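Local structure of putative L-alanine-DL-glutamate epimerase (Burkholderia xenovorans, 3SN1) at residues E276-F281 and A305-A310; H318-H323 and E343-R348. The protein probably works as a racemase or epimerase of the mandelate racemase/muconate lactonizing enzyme family, binding magnesium in its active site. One frame throughout, in Å; residues are numbered along the deposited sequence.

Interaction 1 of 2, residues E276-F281 and A305-A310. With MG (magnesium ion), chain F.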
ATOM      1  N   GLU A 276       1.868   8.557  18.962  1.00 14.55           N
ATOM      2  CA  GLU A 276       0.709   7.689  19.160  1.00 13.97           C
ATOM      3  C   GLU A 276      -0.508   8.099  18.340  1.00 13.54           C
ATOM      4  O   GLU A 276      -1.320   7.257  17.997  1.00 12.91           O
ATOM      5  CB  GLU A 276       0.341   7.563  20.637  1.00 13.81           C
ATOM      6  CG  GLU A 276       1.377   6.782  21.411  1.00 16.16           C
ATOM      7  CD  GLU A 276       0.941   6.399  22.816  1.00 18.82           C
ATOM      8  OE1 GLU A 276      -0.156   6.792  23.272  1.00 15.85           O
ATOM      9  OE2 GLU A 276       1.718   5.672  23.457  1.00 20.17           O
ATOM     10  N   PHE A 277      -0.632   9.389  18.032  1.00 13.10           N
ATOM     11  CA  PHE A 277      -1.759   9.878  17.240  1.00 12.83           C
ATOM     12  C   PHE A 277      -1.555   9.491  15.780  1.00 13.20           C
ATOM     13  O   PHE A 277      -2.520   9.272  15.047  1.00 13.66           O
ATOM     14  CB  PHE A 277      -1.889  11.417  17.354  1.00 12.07           C
ATOM     15  CG  PHE A 277      -2.611  11.882  18.601  1.00 12.78           C
ATOM     16  CD1 PHE A 277      -3.932  12.299  18.547  1.00 12.95           C
ATOM     17  CD2 PHE A 277      -1.970  11.883  19.826  1.00 13.64           C
ATOM     18  CE1 PHE A 277      -4.588  12.718  19.695  1.00 12.40           C
ATOM     19  CE2 PHE A 277      -2.616  12.302  20.966  1.00 13.33           C
ATOM     20  CZ  PHE A 277      -3.929  12.713  20.895  1.00 12.26           C
ATOM     21  N   LYS A 278      -0.296   9.460  15.352  1.00 13.61           N
ATOM     22  CA  LYS A 278       0.044   9.286  13.939  1.00 14.23           C
ATOM     23  C   LYS A 278      -0.627   8.093  13.243  1.00 14.01           C
ATOM     24  O   LYS A 278      -1.169   8.239  12.163  1.00 14.25           O
ATOM     25  CB  LYS A 278       1.580   9.251  13.751  1.00 14.95           C
ATOM     26  CG  LYS A 278       2.025   9.089  12.293  1.00 17.81           C
ATOM     27  CD  LYS A 278       3.540   9.232  12.124  1.00 21.55           C
ATOM     28  CE  LYS A 278       4.083   8.316  11.046  1.00 23.88           C
ATOM     29  NZ  LYS A 278       3.491   8.559   9.669  1.00 25.55           N
ATOM     30  N   PRO A 279      -0.579   6.896  13.838  1.00 14.78           N
ATOM     31  CA  PRO A 279      -1.183   5.780  13.116  1.00 15.13           C
ATOM     32  C   PRO A 279      -2.683   5.973  12.871  1.00 14.72           C
ATOM     33  O   PRO A 279      -3.211   5.528  11.837  1.00 14.91           O
ATOM     34  CB  PRO A 279      -0.939   4.570  14.019  1.00 15.48           C
ATOM     35  CG  PRO A 279      -0.140   5.020  15.144  1.00 16.42           C
ATOM     36  CD  PRO A 279       0.175   6.476  15.023  1.00 15.52           C
ATOM     37  N   PHE A 280      -3.357   6.652  13.792  1.00 14.37           N
ATOM     38  CA  PHE A 280      -4.778   6.936  13.640  1.00 14.30           C
ATOM     39  C   PHE A 280      -5.026   7.926  12.523  1.00 14.47           C
ATOM     40  O   PHE A 280      -5.939   7.733  11.708  1.00 14.59           O
ATOM     41  CB  PHE A 280      -5.389   7.424  14.944  1.00 14.43           C
ATOM     42  CG  PHE A 280      -5.387   6.375  16.013  1.00 14.62           C
ATOM     43  CD1 PHE A 280      -6.447   5.481  16.124  1.00 16.08           C
ATOM     44  CD2 PHE A 280      -4.306   6.244  16.882  1.00 15.06           C
ATOM     45  CE1 PHE A 280      -6.432   4.462  17.098  1.00 15.65           C
ATOM     46  CE2 PHE A 280      -4.296   5.264  17.867  1.00 14.43           C
ATOM     47  CZ  PHE A 280      -5.376   4.370  17.967  1.00 15.08           C
ATOM     48  N   PHE A 281      -4.224   8.979  12.459  1.00 14.55           N
ATOM     49  CA  PHE A 281      -4.418   9.945  11.390  1.00 14.83           C
ATOM     50  C   PHE A 281      -4.057   9.339  10.040  1.00 15.90           C
ATOM     51  O   PHE A 281      -4.753   9.557   9.038  1.00 16.80           O
ATOM     52  CB  PHE A 281      -3.610  11.225  11.632  1.00 15.01           C
ATOM     53  CG  PHE A 281      -4.001  12.007  12.873  1.00 13.52           C
ATOM     54  CD1 PHE A 281      -5.098  11.674  13.657  1.00 13.87           C
ATOM     55  CD2 PHE A 281      -3.276  13.136  13.221  1.00 14.94           C
ATOM     56  CE1 PHE A 281      -5.433  12.402  14.754  1.00 13.53           C
ATOM     57  CE2 PHE A 281      -3.621  13.871  14.346  1.00 12.67           C
ATOM     58  CZ  PHE A 281      -4.693  13.512  15.097  1.00 15.28           C
ATOM     59  N   ALA A 305      -1.567  19.279  18.440  1.00 13.50           N
ATOM     60  CA  ALA A 305      -2.548  20.126  17.732  1.00 14.06           C
ATOM     61  C   ALA A 305      -2.071  20.567  16.355  1.00 14.50           C
ATOM     62  O   ALA A 305      -2.846  20.584  15.399  1.00 14.22           O
ATOM     63  CB  ALA A 305      -2.967  21.343  18.584  1.00 14.41           C
ATOM     64  N   ALA A 306      -0.790  20.927  16.244  1.00 14.74           N
ATOM     65  CA  ALA A 306      -0.210  21.327  14.968  1.00 14.57           C
ATOM     66  C   ALA A 306      -0.170  20.176  13.980  1.00 13.89           C
ATOM     67  O   ALA A 306      -0.409  20.361  12.778  1.00 12.51           O
ATOM     68  CB  ALA A 306       1.207  21.923  15.195  1.00 15.03           C
ATOM     69  N   PHE A 307       0.109  18.975  14.495  1.00 13.76           N
ATOM     70  CA  PHE A 307       0.118  17.768  13.687  1.00 14.28           C
ATOM     71  C   PHE A 307      -1.275  17.486  13.128  1.00 13.65           C
ATOM     72  O   PHE A 307      -1.436  17.247  11.927  1.00 13.64           O
ATOM     73  CB  PHE A 307       0.648  16.596  14.540  1.00 14.32           C
ATOM     74  CG  PHE A 307       0.622  15.258  13.857  1.00 13.65           C
ATOM     75  CD1 PHE A 307       1.272  15.045  12.654  1.00 14.65           C
ATOM     76  CD2 PHE A 307      -0.007  14.181  14.458  1.00 15.14           C
ATOM     77  CE1 PHE A 307       1.246  13.811  12.057  1.00 16.28           C
ATOM     78  CE2 PHE A 307      -0.025  12.951  13.871  1.00 14.03           C
ATOM     79  CZ  PHE A 307       0.593  12.766  12.660  1.00 16.34           C
ATOM     80  N   ALA A 308      -2.273  17.560  14.001  1.00 12.56           N
ATOM     81  CA  ALA A 308      -3.666  17.414  13.601  1.00 12.78           C
ATOM     82  C   ALA A 308      -4.053  18.469  12.568  1.00 13.44           C
ATOM     83  O   ALA A 308      -4.701  18.153  11.569  1.00 14.37           O
ATOM     84  CB  ALA A 308      -4.585  17.493  14.831  1.00 11.45           C
ATOM     85  N   ASP A 309      -3.623  19.709  12.785  1.00 14.47           N
ATOM     86  CA  ASP A 309      -3.943  20.801  11.872  1.00 15.62           C
ATOM     87  C   ASP A 309      -3.501  20.468  10.441  1.00 15.53           C
ATOM     88  O   ASP A 309      -4.200  20.764   9.472  1.00 15.71           O
ATOM     89  CB  ASP A 309      -3.291  22.092  12.368  1.00 15.99           C
ATOM     90  CG  ASP A 309      -3.740  23.324  11.606  1.00 22.15           C
ATOM     91  OD1 ASP A 309      -4.941  23.454  11.286  1.00 21.88           O
ATOM     92  OD2 ASP A 309      -2.873  24.191  11.340  1.00 26.64           O
ATOM     93  N   ALA A 310      -2.341  19.836  10.301  1.00 15.65           N
ATOM     94  CA  ALA A 310      -1.809  19.524   8.963  1.00 16.24           C
ATOM     95  C   ALA A 310      -2.611  18.451   8.253  1.00 16.04           C
ATOM     96  O   ALA A 310      -2.543  18.357   7.022  1.00 16.94           O
ATOM     97  CB  ALA A 310      -0.314  19.119   9.036  1.00 16.55           C
TER
HETATM   98 MG    MG F 409       0.644   3.739  24.327  1.00 45.31          MG
HETATM   99  O   HOH W   1      -1.473   4.610  24.267  1.00 20.11           O
HETATM  100  O   HOH W   2       2.334   2.821  24.351  0.50 23.86           O
HETATM  101  O   HOH W   3       1.161   5.046  26.299  1.00 18.12           O
HETATM  102  O   HOH W   4      -0.249   2.067  25.409  1.00 24.21           O
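Phe-307 reaches from one helix to the next and meets the ring of Phe-281, illustrating how a long aromatic side chain can fill the groove between two helices whose backbones stay well apart. CG of Phe-307 stands anti to the backbone N (chi1 176°), which sends the ring out across the interface. The two rings are nearly parallel, 24° between planes, but so far slid apart that they barely overlap, with centroids separated by 5.2 Å. Their closest touch is tight, Phe-281 CD2 to Phe-307 CE2 at 3.3 Å.

Aliphatic contacts flank this pair. The edge of the Phe-307 ring abuts the other helix, CE2 lying 3.7 Å from Lys-278 CA, and Phe-277 CB closes on the same edge. Beyond it, Phe-281 places CE2 3.6 Å from Ala-308 CA. The two helices belong to the outer layer of a TIM barrel; the axes of 276-281 and 305-310 approach to 10.9 Å and run 14° from parallel. Strand 288-291 connects them in sequence, and the side chains of Phe-277 and Phe-281 pack on its Val-291 and Ala-289.

Polar groups turn elsewhere. Lys-278 lends its CB, 3.8 Å from Phe-307 CZ, while its NZ forms a salt bridge with Asp-282 and a long, weak ion pair with Asp-282 of the second subunit. Glu-276, directed away from 305-310, coordinates a magnesium ion through OE2 at 2.4 Å, and four waters share that metal. One of these waters donates to Glu-276 OE1, which also accepts the backbone N of Phe-272, so both carboxylate oxygens are held.

Interaction 2 of 2, residues H318-H323 and E343-R348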
ATOM      1  N   HIS A 318      -9.521  16.976  26.503  1.00 15.78           N
ATOM      2  CA  HIS A 318     -10.126  16.005  27.398  1.00 15.71           C
ATOM      3  C   HIS A 318     -10.106  16.665  28.776  1.00 15.98           C
ATOM      4  O   HIS A 318      -9.049  16.924  29.321  1.00 17.25           O
ATOM      5  CB  HIS A 318      -9.284  14.741  27.398  1.00 15.63           C
ATOM      6  CG  HIS A 318      -9.869  13.604  28.172  1.00 15.64           C
ATOM      7  ND1 HIS A 318      -9.080  12.710  28.856  1.00 18.81           N
ATOM      8  CD2 HIS A 318     -11.143  13.163  28.307  1.00 18.50           C
ATOM      9  CE1 HIS A 318      -9.842  11.795  29.425  1.00 20.70           C
ATOM     10  NE2 HIS A 318     -11.100  12.042  29.105  1.00 18.21           N
ATOM     11  N   ASN A 319     -11.270  16.981  29.307  1.00 15.13           N
ATOM     12  CA  ASN A 319     -11.364  17.796  30.521  1.00 15.07           C
ATOM     13  C   ASN A 319     -12.563  17.362  31.335  1.00 15.79           C
ATOM     14  O   ASN A 319     -13.703  17.693  30.988  1.00 15.85           O
ATOM     15  CB  ASN A 319     -11.503  19.270  30.132  1.00 14.90           C
ATOM     16  CG  ASN A 319     -11.552  20.186  31.333  1.00 15.75           C
ATOM     17  OD1 ASN A 319     -10.642  20.155  32.160  1.00 17.21           O
ATOM     18  ND2 ASN A 319     -12.609  20.997  31.444  1.00 14.83           N
ATOM     19  N   PHE A 320     -12.305  16.604  32.400  1.00 15.93           N
ATOM     20  CA  PHE A 320     -13.346  16.091  33.290  1.00 16.36           C
ATOM     21  C   PHE A 320     -12.859  15.956  34.735  1.00 16.00           C
ATOM     22  O   PHE A 320     -13.213  15.024  35.443  1.00 15.53           O
ATOM     23  CB  PHE A 320     -13.935  14.771  32.748  1.00 16.05           C
ATOM     24  CG  PHE A 320     -13.096  13.536  32.991  1.00 16.42           C
ATOM     25  CD1 PHE A 320     -13.577  12.507  33.816  1.00 19.33           C
ATOM     26  CD2 PHE A 320     -11.883  13.352  32.354  1.00 17.71           C
ATOM     27  CE1 PHE A 320     -12.822  11.348  34.031  1.00 20.32           C
ATOM     28  CE2 PHE A 320     -11.121  12.194  32.582  1.00 17.93           C
ATOM     29  CZ  PHE A 320     -11.589  11.202  33.407  1.00 18.95           C
ATOM     30  N   TYR A 321     -12.044  16.910  35.157  1.00 16.58           N
ATOM     31  CA  TYR A 321     -11.440  16.875  36.481  1.00 16.93           C
ATOM     32  C   TYR A 321     -11.876  18.136  37.251  1.00 17.06           C
ATOM     33  O   TYR A 321     -13.030  18.572  37.123  1.00 17.09           O
ATOM     34  CB  TYR A 321      -9.919  16.769  36.339  1.00 18.12           C
ATOM     35  CG  TYR A 321      -9.390  15.775  35.290  1.00 20.33           C
ATOM     36  CD1 TYR A 321      -9.211  14.423  35.604  1.00 24.02           C
ATOM     37  CD2 TYR A 321      -9.034  16.206  33.992  1.00 23.53           C
ATOM     38  CE1 TYR A 321      -8.687  13.502  34.653  1.00 22.60           C
ATOM     39  CE2 TYR A 321      -8.524  15.306  33.022  1.00 22.84           C
ATOM     40  CZ  TYR A 321      -8.344  13.946  33.361  1.00 24.19           C
ATOM     41  OH  TYR A 321      -7.829  13.039  32.425  1.00 23.27           O
ATOM     42  N   GLY A 322     -10.973  18.726  38.045  1.00 16.39           N
ATOM     43  CA  GLY A 322     -11.276  19.947  38.802  1.00 15.74           C
ATOM     44  C   GLY A 322     -11.073  21.259  38.039  1.00 15.42           C
ATOM     45  O   GLY A 322     -10.717  21.268  36.858  1.00 14.29           O
ATOM     46  N   HIS A 323     -11.300  22.370  38.732  1.00 15.92           N
ATOM     47  CA  HIS A 323     -11.223  23.698  38.109  1.00 16.08           C
ATOM     48  C   HIS A 323      -9.855  24.002  37.522  1.00 15.78           C
ATOM     49  O   HIS A 323      -9.773  24.660  36.487  1.00 16.05           O
ATOM     50  CB  HIS A 323     -11.568  24.813  39.090  1.00 16.90           C
ATOM     51  CG  HIS A 323     -13.027  24.923  39.412  1.00 16.41           C
ATOM     52  ND1 HIS A 323     -14.015  24.393  38.616  1.00 18.21           N
ATOM     53  CD2 HIS A 323     -13.659  25.538  40.443  1.00 19.03           C
ATOM     54  CE1 HIS A 323     -15.193  24.682  39.134  1.00 18.73           C
ATOM     55  NE2 HIS A 323     -15.005  25.365  40.251  1.00 18.95           N
ATOM     56  N   GLU A 343     -14.585  20.312  26.243  1.00 15.61           N
ATOM     57  CA  GLU A 343     -15.305  19.509  27.216  1.00 14.67           C
ATOM     58  C   GLU A 343     -15.236  20.175  28.573  1.00 15.22           C
ATOM     59  O   GLU A 343     -14.198  20.701  28.965  1.00 15.02           O
ATOM     60  CB  GLU A 343     -14.633  18.152  27.322  1.00 14.58           C
ATOM     61  CG  GLU A 343     -15.309  17.235  28.313  1.00 14.45           C
ATOM     62  CD  GLU A 343     -14.732  15.840  28.370  1.00 16.07           C
ATOM     63  OE1 GLU A 343     -13.548  15.649  28.033  1.00 15.63           O
ATOM     64  OE2 GLU A 343     -15.477  14.937  28.789  1.00 15.74           O
ATOM     65  N   THR A 344     -16.344  20.156  29.289  1.00 15.31           N
ATOM     66  CA  THR A 344     -16.299  20.509  30.686  1.00 15.88           C
ATOM     67  C   THR A 344     -17.441  19.830  31.409  1.00 16.41           C
ATOM     68  O   THR A 344     -18.494  19.619  30.823  1.00 16.20           O
ATOM     69  CB  THR A 344     -16.346  22.031  30.888  1.00 16.13           C
ATOM     70  OG1 THR A 344     -15.885  22.333  32.211  1.00 19.44           O
ATOM     71  CG2 THR A 344     -17.743  22.578  30.683  1.00 15.43           C
ATOM     72  N   ASP A 345     -17.218  19.474  32.677  1.00 15.98           N
ATOM     73  CA  ASP A 345     -18.304  18.992  33.527  1.00 16.57           C
ATOM     74  C   ASP A 345     -18.934  20.188  34.218  1.00 16.91           C
ATOM     75  O   ASP A 345     -18.255  20.962  34.894  1.00 17.97           O
ATOM     76  CB  ASP A 345     -17.821  18.000  34.586  1.00 16.63           C
ATOM     77  CG  ASP A 345     -17.319  16.680  34.001  1.00 17.35           C
ATOM     78  OD1 ASP A 345     -17.833  16.196  32.960  1.00 19.09           O
ATOM     79  OD2 ASP A 345     -16.371  16.117  34.594  1.00 19.03           O
ATOM     80  N   ILE A 346     -20.237  20.343  34.074  1.00 17.13           N
ATOM     81  CA  ILE A 346     -20.937  21.437  34.700  1.00 17.56           C
ATOM     82  C   ILE A 346     -21.447  21.030  36.083  1.00 18.34           C
ATOM     83  O   ILE A 346     -21.646  21.884  36.936  1.00 17.79           O
ATOM     84  CB  ILE A 346     -22.074  21.958  33.776  1.00 17.87           C
ATOM     85  CG1 ILE A 346     -21.466  22.595  32.506  1.00 18.02           C
ATOM     86  CG2 ILE A 346     -22.999  22.920  34.506  1.00 18.67           C
ATOM     87  CD1 ILE A 346     -20.497  23.760  32.774  1.00 17.17           C
ATOM     88  N   ASP A 347     -21.670  19.733  36.306  1.00 18.11           N
ATOM     89  CA  ASP A 347     -21.995  19.232  37.638  1.00 18.64           C
ATOM     90  C   ASP A 347     -20.729  19.368  38.475  1.00 18.24           C
ATOM     91  O   ASP A 347     -19.670  18.889  38.074  1.00 18.78           O
ATOM     92  CB  ASP A 347     -22.431  17.760  37.585  1.00 18.07           C
ATOM     93  CG  ASP A 347     -23.723  17.566  36.818  1.00 19.98           C
ATOM     94  OD1 ASP A 347     -24.766  18.014  37.337  1.00 21.26           O
ATOM     95  OD2 ASP A 347     -23.673  17.004  35.691  1.00 20.51           O
ATOM     96  N   ARG A 348     -20.826  20.033  39.620  1.00 18.88           N
ATOM     97  CA  ARG A 348     -19.648  20.270  40.448  1.00 19.08           C
ATOM     98  C   ARG A 348     -19.887  19.757  41.864  1.00 18.33           C
ATOM     99  O   ARG A 348     -21.011  19.729  42.344  1.00 18.78           O
ATOM    100  CB  ARG A 348     -19.276  21.768  40.495  1.00 20.99           C
ATOM    101  CG  ARG A 348     -18.976  22.445  39.144  1.00 23.27           C
ATOM    102  CD  ARG A 348     -18.092  21.647  38.150  1.00 24.91           C
ATOM    103  NE  ARG A 348     -16.728  21.342  38.628  1.00 26.11           N
ATOM    104  CZ  ARG A 348     -15.740  20.847  37.864  1.00 26.96           C
ATOM    105  NH1 ARG A 348     -14.543  20.602  38.390  1.00 25.43           N
ATOM    106  NH2 ARG A 348     -15.914  20.596  36.574  1.00 25.55           N
TER
HETATM  107  O   HOH W   5     -15.365  17.161  36.871  1.00 17.37           O
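Asn-319 and Glu-343 grip each other by two bonds in the tightly packed half of this contact. Asn-319 N donates to Glu-343 OE1 at 2.9 Å, arriving from above the carboxylate plane, while Asn-319 ND2 reaches Glu-343 O at 3.0 Å with that oxygen in its amide plane. Glu-343 is extended, CG anti to the backbone N (chi1 -180°), and its carboxylate runs beside the His-318 ring. Its OE2 is hydrogen-bonded to Ser-124.

The setting is the C-terminal end of strand 314-317 in a TIM barrel, where the enolase superfamily places its active site; Glu-343 lies on strand 342-344, parallel to 118-123. His-318 ND1 is hydrogen-bonded to Asp-292, a pairing consistent with the His-Asp dyad of mandelate racemase, and NE2 to a bound tartrate.

The other half is looser and wetter. A water spans Tyr-321 O and Asp-345 OD2, donating to both; Asp-345 OD1 is hydrogen-bonded to ND1 of fumarate-binding His-125. Partly exposed Arg-348 donates through NH1 to a lone pair of Tyr-321 O at 2.8 Å and through NH2 to Asp-345 O at 2.9 Å. His-323 sets CE1 over one guanidinium face, 3.7 Å from Arg-348 NE.

Interactions 1 and 2 follow one another along the chain and do not touch: their centres are 24 Å apart, their nearest atoms about 9 Å. Interaction 1 belongs to the outer helical layer of the barrel, interaction 2 to the active-site end of its strands. Glu-269, a magnesium ligand, relates them, its side chain lying about 7 Å from that of Phe-277 but only about 3 Å from that of His-318. The metals differ likewise, since Glu-276 binds an ion that carries four waters, whereas the side chain of His-318 comes within about 5 Å of another. Tartrate, probably from the crystallisation liquor, lies about 3 Å from the side chain of Glu-343 and may mark the pocket.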